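Local coordinates for enoyl-acyl carrier protein reductase (Uncultured bacterium, PDB 6KI9) that probably reduces the enoyl double bond of acyl carrier protein-bound intermediates in bacterial fatty acid synthesis, using a nicotinamide cofactor, at residues 305-310 with 396-401; 404-409 with 427-432. One frame throughout, in Å; residues are numbered along the deposited sequence.

Overall arrangement
Contact 1 (305-310 with 396-401) and contact 2 (404-409 with 427-432) lie with their centres about 12 Å apart, both on the same side of the chain's centre. Helix 394-413 runs through both: its earlier part receives the chain entering helix 309-315, and its later part crosses helix 426-436. In sequence, both segments of contact 1 come before the second segment of contact 2, and contact 1 is complete before contact 2 begins. The two also touch directly, Leu-309 CD1 lying 4.2 Å from Ile-429 CG2. Together they join helices 309-315, 394-413 and 426-436, the last of which follows strand 421-423 of the mixed sheet, in line with a Rossmann-related reductase.

Contact 1: 305-310 with 396-401; sequences SLFPLL and DVLSAL
Leu-306 and Leu-398 bring the backbones closest, their CA atoms 6.7 Å apart, where a type I beta turn from Leu-306 to Leu-309 leads into helix 309-315 and faces the flank of helix 394-413. Leu-398 carries most of the contact. With CG anti to the carbonyl carbon (chi1 -62°), its side chain reaches toward the turn and sets its two methyls against different partners. CD1 rests against the turn backbone, 3.6 Å from Leu-306 O and a little farther from Phe-307 CA, and it also meets the Phe-307 ring obliquely. CD2 is met by Leu-310, whose side chain crosses that of Leu-398 at about a right angle, with CD2 of Leu-310 and CD2 of Leu-398 4.0 Å apart. Leu-309 adds to the surround, placing its CD2 at 4.0 Å from Leu-398 O and reaching on to CB of Leu-401. The side chains of Leu-306 and Leu-398 lie alongside each other, pointing opposite ways, and Leu-306 CD1 is 3.2 Å from Ser-399 OG, a close approach. Leucine suits positions 306 and 398 because its forked end lets each residue cover two neighbours. The serine hydroxyl is satisfied in the buried setting: it bonds to Thr-395 O, one turn earlier in its helix, and receives the backbone N-H of Arg-292. A small serine thus fits between leucine and loop. Helix 339-351 covers Phe-307 through Leu-342 and Ile-346, while helix 320-331 packs on Leu-310 through Cys-329 and on Leu-401 through Trp-321.

Contact 2: 404-409 with 427-432; sequences EGTGPL and DVIAKQ
Leu-409 fits against the side of helix 427-432, its two methyls dividing the work. CD1 lies 3.7 Å from Ile-429 CD1, and CD2 reaches Val-428 CG2 and, at 3.4 Å, Gln-432 NE2. Val-428, through its gamma methyls, and Ile-429, through CD1, give the leucine an apolar wall. Gln-432 lies antiparallel alongside the leucine side chain: CG is anti to the backbone N (chi1 172°), and a bend at chi2 (73°) folds the chain so that its methylene CG lies 3.5 Å from Gly-405 O. Its amide then sits beside the Pro-408 ring, with OE1 3.7 Å from Pro-408 CG. With alanine in place of Gln-432, the methylene over Gly-405 O and the amide beside Pro-408 are gone, which would probably open a gap there and leave Leu-409 less covered. Ile-429 CD1 also presses to 3.2 Å from Thr-406 OG1, a hydroxyl whose hydrogen-bond partner is Val-402 O in the preceding turn of its own helix. Glycine suits position 405, where the helices come closest: the CA atoms of Gly-405 and Ile-429 are 5.6 Å apart, with little room for a side chain beside Ile-429 CG2. Pro-408, lacking an N-H, breaks the regular bonding and kinks the helix, and the bond from Leu-409 N to Gly-405 O is weak. The segment axes cross at 90°, 8.8 Å apart. A bound ethanediol, probably from the crystallisation liquor, lies about 3 Å from the Gln-432 side chain. Tyr-33 and Glu-40 of helix 33-43 border Thr-406 and Pro-408, while helix 309-315 packs on Ala-430 through Ala-312 and Leu-313.

Contact 1: 305-310 with 396-401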
# COMPACT_ATOMS: atom_id res chain seq x y z
N SER A 305 12.91 3.14 8.51
CA SER A 305 11.87 3.87 9.23
C SER A 305 11.25 3.03 10.35
O SER A 305 10.64 3.56 11.28
CB SER A 305 10.77 4.35 8.28
OG SER A 305 11.29 5.20 7.28
N LEU A 306 11.41 1.71 10.25
CA LEU A 306 10.75 0.78 11.16
C LEU A 306 11.38 0.67 12.55
O LEU A 306 10.67 0.47 13.53
CB LEU A 306 10.75 -0.62 10.55
CG LEU A 306 9.53 -1.17 9.83
CD1 LEU A 306 9.88 -2.54 9.28
CD2 LEU A 306 8.35 -1.25 10.78
N PHE A 307 12.70 0.78 12.62
CA PHE A 307 13.41 0.46 13.85
C PHE A 307 12.92 1.19 15.11
O PHE A 307 12.84 0.58 16.19
CB PHE A 307 14.91 0.69 13.64
CG PHE A 307 15.51 -0.26 12.65
CD1 PHE A 307 15.60 -1.61 12.95
CD2 PHE A 307 15.98 0.19 11.43
CE1 PHE A 307 16.15 -2.49 12.04
CE2 PHE A 307 16.52 -0.70 10.51
CZ PHE A 307 16.62 -2.03 10.82
N PRO A 308 12.58 2.50 15.00
CA PRO A 308 12.11 3.18 16.22
C PRO A 308 10.82 2.63 16.81
O PRO A 308 10.44 3.01 17.93
CB PRO A 308 11.91 4.62 15.74
CG PRO A 308 12.88 4.78 14.65
CD PRO A 308 12.81 3.46 13.91
N LEU A 309 10.14 1.75 16.08
CA LEU A 309 8.97 1.08 16.64
C LEU A 309 9.34 0.39 17.95
O LEU A 309 8.52 0.34 18.88
CB LEU A 309 8.37 0.08 15.64
CG LEU A 309 7.18 -0.73 16.15
CD1 LEU A 309 5.99 0.19 16.44
CD2 LEU A 309 6.77 -1.80 15.14
N LEU A 310 10.57 -0.11 18.05
CA LEU A 310 11.01 -0.75 19.29
C LEU A 310 10.85 0.18 20.49
O LEU A 310 10.27 -0.20 21.53
CB LEU A 310 12.46 -1.21 19.18
CG LEU A 310 12.60 -2.49 18.35
CD1 LEU A 310 14.04 -2.71 17.91
CD2 LEU A 310 12.10 -3.66 19.17
N ASP A 396 12.18 -8.03 9.82
CA ASP A 396 11.17 -9.08 9.65
C ASP A 396 10.22 -9.10 10.86
O ASP A 396 8.98 -9.14 10.72
CB ASP A 396 11.82 -10.45 9.43
CG ASP A 396 12.59 -10.54 8.11
OD1 ASP A 396 12.11 -9.97 7.10
OD2 ASP A 396 13.66 -11.19 8.08
N VAL A 397 10.83 -9.08 12.04
CA VAL A 397 10.06 -9.05 13.29
C VAL A 397 9.17 -7.82 13.34
O VAL A 397 7.95 -7.90 13.61
CB VAL A 397 10.99 -9.06 14.51
CG1 VAL A 397 10.19 -8.97 15.80
CG2 VAL A 397 11.87 -10.30 14.51
N LEU A 398 9.77 -6.65 13.09
CA LEU A 398 9.02 -5.41 13.22
C LEU A 398 7.93 -5.25 12.14
O LEU A 398 6.84 -4.74 12.42
CB LEU A 398 9.97 -4.21 13.20
CG LEU A 398 10.98 -4.19 14.36
CD1 LEU A 398 11.78 -2.89 14.33
CD2 LEU A 398 10.31 -4.39 15.71
N SER A 399 8.21 -5.70 10.92
CA SER A 399 7.19 -5.64 9.87
C SER A 399 6.01 -6.50 10.26
O SER A 399 4.85 -6.09 10.09
CB SER A 399 7.74 -6.10 8.52
OG SER A 399 8.69 -5.18 8.00
N ALA A 400 6.31 -7.69 10.79
CA ALA A 400 5.24 -8.58 11.25
C ALA A 400 4.39 -7.91 12.33
O ALA A 400 3.16 -8.02 12.32
CB ALA A 400 5.82 -9.88 11.75
N LEU A 401 5.05 -7.21 13.25
CA LEU A 401 4.31 -6.50 14.30
C LEU A 401 3.39 -5.42 13.73
O LEU A 401 2.25 -5.27 14.17
CB LEU A 401 5.27 -5.88 15.31
CG LEU A 401 6.08 -6.87 16.14
CD1 LEU A 401 6.89 -6.12 17.19
CD2 LEU A 401 5.15 -7.89 16.79

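Contact 2: 404-409 with 427-432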
# COMPACT_ATOMS: atom_id res chain seq x y z
N GLU A 404 0.38 -6.98 12.18
CA GLU A 404 -0.45 -7.50 13.27
C GLU A 404 -1.29 -6.41 13.93
O GLU A 404 -2.47 -6.61 14.21
CB GLU A 404 0.42 -8.19 14.33
CG GLU A 404 -0.36 -8.68 15.55
CD GLU A 404 0.53 -9.25 16.64
OE1 GLU A 404 1.75 -9.39 16.42
OE2 GLU A 404 0.01 -9.55 17.73
N GLY A 405 -0.68 -5.25 14.17
CA GLY A 405 -1.37 -4.16 14.82
C GLY A 405 -2.34 -3.43 13.90
O GLY A 405 -3.39 -2.95 14.35
N THR A 406 -1.99 -3.35 12.62
CA THR A 406 -2.74 -2.53 11.68
C THR A 406 -4.08 -3.18 11.34
O THR A 406 -5.06 -2.46 11.16
CB THR A 406 -1.92 -2.27 10.40
OG1 THR A 406 -0.75 -1.52 10.75
CG2 THR A 406 -2.70 -1.47 9.38
N GLY A 407 -4.12 -4.51 11.28
CA GLY A 407 -5.40 -5.19 11.02
C GLY A 407 -6.59 -4.75 11.89
O GLY A 407 -7.60 -4.24 11.37
N PRO A 408 -6.49 -4.96 13.21
CA PRO A 408 -7.58 -4.55 14.12
C PRO A 408 -7.80 -3.04 14.15
O PRO A 408 -8.95 -2.62 14.30
CB PRO A 408 -7.12 -5.07 15.49
CG PRO A 408 -5.66 -5.35 15.35
CD PRO A 408 -5.44 -5.72 13.92
N LEU A 409 -6.74 -2.25 14.00
CA LEU A 409 -6.90 -0.79 13.97
C LEU A 409 -7.84 -0.37 12.85
O LEU A 409 -8.80 0.37 13.07
CB LEU A 409 -5.55 -0.08 13.79
CG LEU A 409 -4.70 0.11 15.04
CD1 LEU A 409 -3.35 0.70 14.66
CD2 LEU A 409 -5.41 1.01 16.03
N ASP A 427 2.92 5.39 17.22
CA ASP A 427 2.29 5.55 18.53
C ASP A 427 1.04 4.67 18.69
O ASP A 427 0.96 3.88 19.63
CB ASP A 427 1.97 7.04 18.79
CG ASP A 427 1.05 7.65 17.75
OD1 ASP A 427 1.05 7.23 16.57
OD2 ASP A 427 0.33 8.61 18.11
N VAL A 428 0.11 4.76 17.74
CA VAL A 428 -1.15 4.04 17.87
C VAL A 428 -0.94 2.56 17.57
O VAL A 428 -1.61 1.70 18.15
CB VAL A 428 -2.26 4.66 16.95
CG1 VAL A 428 -1.99 4.37 15.48
CG2 VAL A 428 -3.62 4.16 17.37
N ILE A 429 0.01 2.24 16.70
CA ILE A 429 0.40 0.85 16.46
C ILE A 429 0.92 0.21 17.75
O ILE A 429 0.52 -0.90 18.11
CB ILE A 429 1.47 0.76 15.34
CG1 ILE A 429 0.90 1.22 14.00
CG2 ILE A 429 2.03 -0.66 15.25
CD1 ILE A 429 0.02 0.19 13.34
N ALA A 430 1.81 0.91 18.45
CA ALA A 430 2.35 0.40 19.71
C ALA A 430 1.27 0.27 20.79
O ALA A 430 1.23 -0.72 21.52
CB ALA A 430 3.48 1.30 20.20
N LYS A 431 0.38 1.25 20.87
CA LYS A 431 -0.76 1.17 21.78
C LYS A 431 -1.60 -0.08 21.51
O LYS A 431 -1.93 -0.84 22.43
CB LYS A 431 -1.62 2.43 21.66
CG LYS A 431 -0.95 3.66 22.24
CD LYS A 431 -1.83 4.90 22.13
CE LYS A 431 -1.13 6.11 22.70
NZ LYS A 431 -1.90 7.36 22.49
N GLN A 432 -1.94 -0.29 20.24
CA GLN A 432 -2.75 -1.44 19.84
C GLN A 432 -2.05 -2.75 20.19
O GLN A 432 -2.66 -3.66 20.74
CB GLN A 432 -3.05 -1.39 18.35
CG GLN A 432 -3.72 -2.65 17.80
CD GLN A 432 -5.17 -2.79 18.22
OE1 GLN A 432 -5.56 -3.82 18.77
NE2 GLN A 432 -5.98 -1.79 17.92